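Local structure of tRNA (guanine-N(1)-)-methyltransferase (Corynebacterium diphtheriae, 7KFF) at residues I24-Y28 with G167-G171; P136-P141 with E159-A165. The protein catalyses methyl transfer from S-adenosylmethionine to N1 of a guanine in tRNA, probably the one next to the anticodon, leaving S-adenosylhomocysteine. One frame throughout, in Å; residues are numbered along the deposited sequence.

Interaction 1 of 2, residues I24-Y28 with G167-G171. With SAH (S-adenosyl-L-homocysteine), chain C.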
loop_
_atom_site.group_PDB
_atom_site.type_symbol
_atom_site.label_atom_id
_atom_site.label_comp_id
_atom_site.label_asym_id
_atom_site.label_seq_id
_atom_site.Cartn_x
_atom_site.Cartn_y
_atom_site.Cartn_z
ATOM N N ILE A 24 16.963 -5.415 -5.355
ATOM C CA ILE A 24 17.713 -6.648 -5.103
ATOM C C ILE A 24 16.838 -7.907 -5.139
ATOM O O ILE A 24 17.367 -9.021 -5.001
ATOM C CB ILE A 24 18.542 -6.600 -3.800
ATOM C CG1 ILE A 24 17.649 -6.407 -2.583
ATOM C CG2 ILE A 24 19.647 -5.548 -3.913
ATOM C CD1 ILE A 24 18.346 -6.685 -1.270
ATOM N N PHE A 25 15.529 -7.770 -5.347
ATOM C CA PHE A 25 14.605 -8.902 -5.474
ATOM C C PHE A 25 13.763 -8.736 -6.732
ATOM O O PHE A 25 12.541 -8.504 -6.661
ATOM C CB PHE A 25 13.686 -9.022 -4.255
ATOM C CG PHE A 25 14.414 -9.345 -2.985
ATOM C CD1 PHE A 25 14.956 -10.599 -2.795
ATOM C CD2 PHE A 25 14.563 -8.394 -1.989
ATOM C CE1 PHE A 25 15.637 -10.901 -1.631
ATOM C CE2 PHE A 25 15.227 -8.692 -0.803
ATOM C CZ PHE A 25 15.781 -9.961 -0.642
ATOM N N PRO A 26 14.372 -8.915 -7.911
ATOM C CA PRO A 26 13.584 -8.780 -9.150
ATOM C C PRO A 26 12.318 -9.624 -9.188
ATOM O O PRO A 26 11.309 -9.207 -9.770
ATOM C CB PRO A 26 14.559 -9.218 -10.249
ATOM C CG PRO A 26 15.897 -9.144 -9.651
ATOM C CD PRO A 26 15.802 -9.168 -8.166
ATOM N N GLU A 27 12.367 -10.829 -8.612
ATOM C CA GLU A 27 11.228 -11.737 -8.626
ATOM C C GLU A 27 10.011 -11.140 -7.925
ATOM O O GLU A 27 8.869 -11.534 -8.222
ATOM C CB GLU A 27 11.650 -13.066 -7.983
ATOM C CG GLU A 27 12.126 -12.998 -6.507
ATOM C CD GLU A 27 13.621 -12.693 -6.287
ATOM O OE1 GLU A 27 14.296 -12.124 -7.167
ATOM O OE2 GLU A 27 14.124 -13.051 -5.200
ATOM N N TYR A 28 10.218 -10.211 -6.991
ATOM C CA TYR A 28 9.096 -9.608 -6.279
ATOM C C TYR A 28 8.190 -8.864 -7.255
ATOM O O TYR A 28 7.000 -8.671 -6.985
ATOM C CB TYR A 28 9.623 -8.677 -5.192
ATOM C CG TYR A 28 8.680 -8.525 -3.999
ATOM C CD1 TYR A 28 7.473 -7.837 -4.119
ATOM C CD2 TYR A 28 9.009 -9.039 -2.761
ATOM C CE1 TYR A 28 6.614 -7.692 -3.027
ATOM C CE2 TYR A 28 8.159 -8.880 -1.671
ATOM C CZ TYR A 28 6.973 -8.207 -1.813
ATOM O OH TYR A 28 6.122 -8.055 -0.720
ATOM N N GLY A 167 14.121 0.488 -1.838
ATOM C CA GLY A 167 14.950 0.342 -0.668
ATOM C C GLY A 167 14.667 -0.929 0.113
ATOM O O GLY A 167 13.585 -1.520 0.024
ATOM N N ARG A 168 15.671 -1.331 0.877
ATOM C CA ARG A 168 15.608 -2.388 1.870
ATOM C C ARG A 168 16.435 -1.896 3.060
ATOM O O ARG A 168 17.156 -0.894 2.957
ATOM C CB ARG A 168 16.217 -3.679 1.298
ATOM C CG ARG A 168 15.368 -4.357 0.227
ATOM C CD ARG A 168 14.409 -5.344 0.823
ATOM N NE ARG A 168 13.276 -5.665 -0.034
ATOM C CZ ARG A 168 12.354 -6.571 0.271
ATOM N NH1 ARG A 168 12.483 -7.341 1.340
ATOM N NH2 ARG A 168 11.295 -6.724 -0.496
ATOM N N TYR A 169 16.327 -2.608 4.185
ATOM C CA TYR A 169 17.155 -2.335 5.358
ATOM C C TYR A 169 16.761 -0.960 5.902
ATOM O O TYR A 169 15.576 -0.700 6.117
ATOM C CB TYR A 169 18.635 -2.519 5.023
ATOM C CG TYR A 169 18.874 -3.776 4.209
ATOM C CD1 TYR A 169 18.283 -4.997 4.556
ATOM C CD2 TYR A 169 19.653 -3.728 3.064
ATOM C CE1 TYR A 169 18.499 -6.141 3.789
ATOM C CE2 TYR A 169 19.893 -4.862 2.311
ATOM C CZ TYR A 169 19.302 -6.061 2.670
ATOM O OH TYR A 169 19.513 -7.185 1.916
ATOM N N GLU A 170 17.733 -0.085 6.168
ATOM C CA GLU A 170 17.394 1.252 6.656
ATOM C C GLU A 170 17.006 2.197 5.531
ATOM O O GLU A 170 16.546 3.316 5.789
ATOM C CB GLU A 170 18.575 1.847 7.415
ATOM C CG GLU A 170 18.954 1.063 8.661
ATOM C CD GLU A 170 17.788 0.886 9.612
ATOM O OE1 GLU A 170 17.396 -0.275 9.864
ATOM O OE2 GLU A 170 17.270 1.913 10.105
ATOM N N GLY A 171 17.179 1.764 4.287
ATOM C CA GLY A 171 16.887 2.588 3.139
ATOM C C GLY A 171 18.127 2.903 2.337
ATOM O O GLY A 171 19.170 2.254 2.479
HETATM N N SAH C . 14.033 2.602 9.465
HETATM C CA SAH C . 13.137 2.954 8.382
HETATM C CB SAH C . 12.650 1.655 7.778
HETATM C CG SAH C . 12.999 1.447 6.316
HETATM S SD SAH C . 11.892 0.145 5.809
HETATM C C SAH C . 11.925 3.763 8.812
HETATM O O SAH C . 11.105 3.304 9.603
HETATM O OXT SAH C . 11.732 4.886 8.348
HETATM C "C5'" SAH C . 12.797 -0.385 4.361
HETATM C "C4'" SAH C . 12.248 0.145 3.052
HETATM O "O4'" SAH C . 10.911 -0.303 2.835
HETATM C "C3'" SAH C . 12.186 1.670 2.877
HETATM O "O3'" SAH C . 13.432 2.206 2.614
HETATM C "C2'" SAH C . 11.181 1.782 1.730
HETATM O "O2'" SAH C . 11.781 1.479 0.494
HETATM C "C1'" SAH C . 10.213 0.671 2.078
HETATM N N9 SAH C . 9.076 1.143 2.891
HETATM C C8 SAH C . 8.810 0.846 4.209
HETATM N N7 SAH C . 7.637 1.405 4.560
HETATM C C5 SAH C . 7.160 2.080 3.478
HETATM C C6 SAH C . 6.017 2.837 3.262
HETATM N N6 SAH C . 5.084 3.076 4.207
HETATM N N1 SAH C . 5.826 3.387 2.015
HETATM C C2 SAH C . 6.739 3.172 1.011
HETATM N N3 SAH C . 7.860 2.421 1.205
HETATM C C4 SAH C . 8.051 1.898 2.423
#
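R168 reaches across to the 24-28 loop and lays one face of its guanidinium against the edge of the F25 ring, where F25 CD2 stands 3.6 Å from R168 CZ. Ring and guanidinium planes are 64° apart, so this is an aromatic C-H edge under the flat cation rather than a ring-face cation-pi stack. Y28 CE2 lies at the guanidinium's edge, near its plane, 4.0 Å from R168 NH2. A bend at chi2 (-90°) turns the arginine chain toward these rings, and a salt bridge from R168 NE to E200 OE1 helps to hold the head in this orientation. Lower on the same side chain, R168 CG meets I24 CD1 at 4.1 Å, while R168 CB sits over a face of the Y169 ring. Y169 also points its hydroxyl end at the isoleucine, with Y169 OH 3.4 Å from I24 CD1. A type II' turn from R168 to G171 carries R168 and Y169, and on the SAH side Y169 O comes within 3.3 Å of SAH C5'. E170 OE2 accepts a weak hydrogen bond from the SAH amino group. Such a turn, flanked by G167 and ending at G171, cradling the bent SAH, belongs to the knotted methyl-donor site of TrmD and the SPOUT methyltransferases.

Interaction 2 of 2, residues P136-P141 with E159-A165. With SAH (S-adenosyl-L-homocysteine), chain C.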
loop_
_atom_site.group_PDB
_atom_site.type_symbol
_atom_site.label_atom_id
_atom_site.label_comp_id
_atom_site.label_asym_id
_atom_site.label_seq_id
_atom_site.Cartn_x
_atom_site.Cartn_y
_atom_site.Cartn_z
ATOM N N PRO A 136 13.043 12.074 -16.771
ATOM C CA PRO A 136 12.141 11.017 -16.300
ATOM C C PRO A 136 11.812 11.216 -14.834
ATOM O O PRO A 136 12.502 11.928 -14.106
ATOM C CB PRO A 136 12.943 9.730 -16.513
ATOM C CG PRO A 136 14.358 10.178 -16.607
ATOM C CD PRO A 136 14.384 11.563 -17.109
ATOM N N LEU A 137 10.751 10.557 -14.397
ATOM C CA LEU A 137 10.321 10.603 -13.007
ATOM C C LEU A 137 10.961 9.446 -12.249
ATOM O O LEU A 137 10.880 8.297 -12.694
ATOM C CB LEU A 137 8.800 10.473 -12.920
ATOM C CG LEU A 137 8.171 10.495 -11.527
ATOM C CD1 LEU A 137 8.394 11.831 -10.842
ATOM C CD2 LEU A 137 6.683 10.193 -11.612
ATOM N N LEU A 138 11.597 9.750 -11.113
ATOM C CA LEU A 138 12.124 8.757 -10.188
ATOM C C LEU A 138 11.269 8.742 -8.933
ATOM O O LEU A 138 11.170 9.760 -8.231
ATOM C CB LEU A 138 13.574 9.058 -9.824
ATOM C CG LEU A 138 14.202 8.138 -8.786
ATOM C CD1 LEU A 138 14.298 6.713 -9.313
ATOM C CD2 LEU A 138 15.564 8.626 -8.338
ATOM N N LEU A 139 10.644 7.596 -8.673
ATOM C CA LEU A 139 9.873 7.385 -7.452
ATOM C C LEU A 139 10.693 6.550 -6.474
ATOM O O LEU A 139 11.218 5.492 -6.833
ATOM C CB LEU A 139 8.538 6.715 -7.740
ATOM C CG LEU A 139 7.614 7.566 -8.601
ATOM C CD1 LEU A 139 6.303 6.850 -8.815
ATOM C CD2 LEU A 139 7.367 8.945 -8.022
ATOM N N VAL A 140 10.818 7.055 -5.255
ATOM C CA VAL A 140 11.595 6.429 -4.196
ATOM C C VAL A 140 10.652 6.133 -3.044
ATOM O O VAL A 140 10.330 7.024 -2.247
ATOM C CB VAL A 140 12.753 7.335 -3.729
ATOM C CG1 VAL A 140 13.571 6.595 -2.680
ATOM C CG2 VAL A 140 13.619 7.801 -4.903
ATOM N N PRO A 141 10.169 4.900 -2.923
ATOM C CA PRO A 141 9.293 4.572 -1.798
ATOM C C PRO A 141 10.032 4.734 -0.478
ATOM O O PRO A 141 11.167 4.283 -0.309
ATOM C CB PRO A 141 8.908 3.117 -2.070
ATOM C CG PRO A 141 9.046 2.958 -3.550
ATOM C CD PRO A 141 10.225 3.814 -3.931
ATOM N N GLU A 159 2.925 10.113 -17.319
ATOM C CA GLU A 159 4.361 9.992 -17.524
ATOM C C GLU A 159 4.683 8.999 -18.636
ATOM O O GLU A 159 4.032 7.958 -18.786
ATOM C CB GLU A 159 5.019 9.518 -16.233
ATOM C CG GLU A 159 4.932 10.513 -15.078
ATOM C CD GLU A 159 5.837 11.737 -15.212
ATOM O OE1 GLU A 159 6.728 11.778 -16.098
ATOM O OE2 GLU A 159 5.671 12.678 -14.398
ATOM N N GLU A 160 5.733 9.302 -19.394
ATOM C CA GLU A 160 6.247 8.351 -20.365
ATOM C C GLU A 160 7.201 7.338 -19.746
ATOM O O GLU A 160 7.321 6.221 -20.261
ATOM C CB GLU A 160 7.005 9.087 -21.460
ATOM C CG GLU A 160 6.187 10.087 -22.222
ATOM C CD GLU A 160 7.004 10.778 -23.296
ATOM O OE1 GLU A 160 6.502 11.757 -23.878
ATOM O OE2 GLU A 160 8.146 10.342 -23.560
ATOM N N HIS A 161 7.916 7.720 -18.688
ATOM C CA HIS A 161 8.966 6.891 -18.106
ATOM C C HIS A 161 9.017 7.145 -16.611
ATOM O O HIS A 161 9.329 8.270 -16.183
ATOM C CB HIS A 161 10.325 7.232 -18.725
ATOM C CG HIS A 161 11.398 6.256 -18.386
ATOM N ND1 HIS A 161 12.737 6.526 -18.558
ATOM C CD2 HIS A 161 11.328 4.999 -17.890
ATOM C CE1 HIS A 161 13.442 5.470 -18.199
ATOM N NE2 HIS A 161 12.615 4.534 -17.777
ATOM N N ILE A 162 8.728 6.100 -15.841
ATOM C CA ILE A 162 8.853 6.109 -14.392
ATOM C C ILE A 162 9.888 5.066 -13.993
ATOM O O ILE A 162 9.790 3.901 -14.394
ATOM C CB ILE A 162 7.512 5.866 -13.677
ATOM C CG1 ILE A 162 6.431 6.825 -14.167
ATOM C CG2 ILE A 162 7.731 6.008 -12.173
ATOM C CD1 ILE A 162 5.062 6.607 -13.527
ATOM N N VAL A 163 10.872 5.489 -13.208
ATOM C CA VAL A 163 11.876 4.621 -12.608
ATOM C C VAL A 163 11.584 4.552 -11.118
ATOM O O VAL A 163 11.247 5.571 -10.497
ATOM C CB VAL A 163 13.293 5.154 -12.903
ATOM C CG1 VAL A 163 14.339 4.277 -12.251
ATOM C CG2 VAL A 163 13.517 5.242 -14.421
ATOM N N PHE A 164 11.705 3.361 -10.555
ATOM C CA PHE A 164 11.532 3.121 -9.128
ATOM C C PHE A 164 12.829 2.620 -8.508
ATOM O O PHE A 164 13.416 1.662 -9.007
ATOM C CB PHE A 164 10.458 2.066 -8.871
ATOM C CG PHE A 164 9.082 2.446 -9.318
ATOM C CD1 PHE A 164 8.684 2.198 -10.613
ATOM C CD2 PHE A 164 8.157 2.950 -8.422
ATOM C CE1 PHE A 164 7.387 2.478 -11.024
ATOM C CE2 PHE A 164 6.863 3.226 -8.821
ATOM C CZ PHE A 164 6.477 2.985 -10.128
ATOM N N ALA A 165 13.251 3.242 -7.410
ATOM C CA ALA A 165 14.417 2.814 -6.638
ATOM C C ALA A 165 13.918 2.154 -5.361
ATOM O O ALA A 165 13.406 2.837 -4.475
ATOM C CB ALA A 165 15.322 4.000 -6.315
HETATM N N SAH C . 14.033 2.602 9.465
HETATM C CA SAH C . 13.137 2.954 8.382
HETATM C CB SAH C . 12.650 1.655 7.778
HETATM C CG SAH C . 12.999 1.447 6.316
HETATM S SD SAH C . 11.892 0.145 5.809
HETATM C C SAH C . 11.925 3.763 8.812
HETATM O O SAH C . 11.105 3.304 9.603
HETATM O OXT SAH C . 11.732 4.886 8.348
HETATM C "C5'" SAH C . 12.797 -0.385 4.361
HETATM C "C4'" SAH C . 12.248 0.145 3.052
HETATM O "O4'" SAH C . 10.911 -0.303 2.835
HETATM C "C3'" SAH C . 12.186 1.670 2.877
HETATM O "O3'" SAH C . 13.432 2.206 2.614
HETATM C "C2'" SAH C . 11.181 1.782 1.730
HETATM O "O2'" SAH C . 11.781 1.479 0.494
HETATM C "C1'" SAH C . 10.213 0.671 2.078
HETATM N N9 SAH C . 9.076 1.143 2.891
HETATM C C8 SAH C . 8.810 0.846 4.209
HETATM N N7 SAH C . 7.637 1.405 4.560
HETATM C C5 SAH C . 7.160 2.080 3.478
HETATM C C6 SAH C . 6.017 2.837 3.262
HETATM N N6 SAH C . 5.084 3.076 4.207
HETATM N N1 SAH C . 5.826 3.387 2.015
HETATM C C2 SAH C . 6.739 3.172 1.011
HETATM N N3 SAH C . 7.860 2.421 1.205
HETATM C C4 SAH C . 8.051 1.898 2.423
HETATM O O HOH W 1 13.180 3.170 -1.712
#
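Strands 137-141 and 161-165 run parallel, their axes 4.7 Å apart at closest approach and with N-to-C directions 29° from each other, pairing L137 with I162, L138 with V163 and L139 with F164. Four backbone hydrogen bonds form the ladder: L137 N to H161 O, V163 N to L137 O, L139 N to V163 O and A165 N to L139 O. The V163 N to L137 O bond is nearly straight, 175° at the hydrogen.

On one face of the sheet L139 lies alongside F164, both pointing the same way. L139 CG is placed anti to the carbonyl carbon (chi1 -64°), and the CD1 branch beyond it wedges between neighbours, 3.7 Å from F164 CE2 and equally 3.7 Å from I162 CG2. Helix 200-211 covers this face through I206, which touches both L139 and F164. Farther along, L137 CD2 rests across the bent chain of E159, 3.9 Å from E159 CG; the glutamate's carboxylate is held by a salt bridge to R185. On the other face L138 CD1 reaches over to V163 CG1 at 3.8 Å and also meets A165 CB, beneath helix 79-90.

At the C-terminal ends backbone carbonyls meet the ligand. P141 O accepts a hydrogen bond from SAH O2' at 3.0 Å, and a water donates to both P141 O and A165 O while also contacting SAH O2', so the ribose is tied to both strand ends. P141 CB packs against the adenine, 3.5 Å from SAH N3. Neighbouring parallel strands, here joined through short strand 146-147 and helix 150-156, belong to the SPOUT alpha/beta fold, whose C-terminal trefoil knot holds the SAH.

In the fold
From the N terminus, strand 17-23 leads straight into the 24-28 loop, which waits for its partner until residues 167-171, closing a loop of 138 intervening residues in interaction 1. Interaction 2 is nested within it: after strand 137-141 the chain runs through edge strand 146-147 and helix 150-156 before returning as strand 161-165, beside which strand 17-23 lies on the side away from 137-141. The two contacts follow each other closely, since 167-171 continues from the end of strand 161-165. Interaction 2 thus builds the middle of the parallel sheet, and interaction 1 joins two loops leaving neighbouring strands of it. Their centres are 16 Å apart, yet both touch the same SAH.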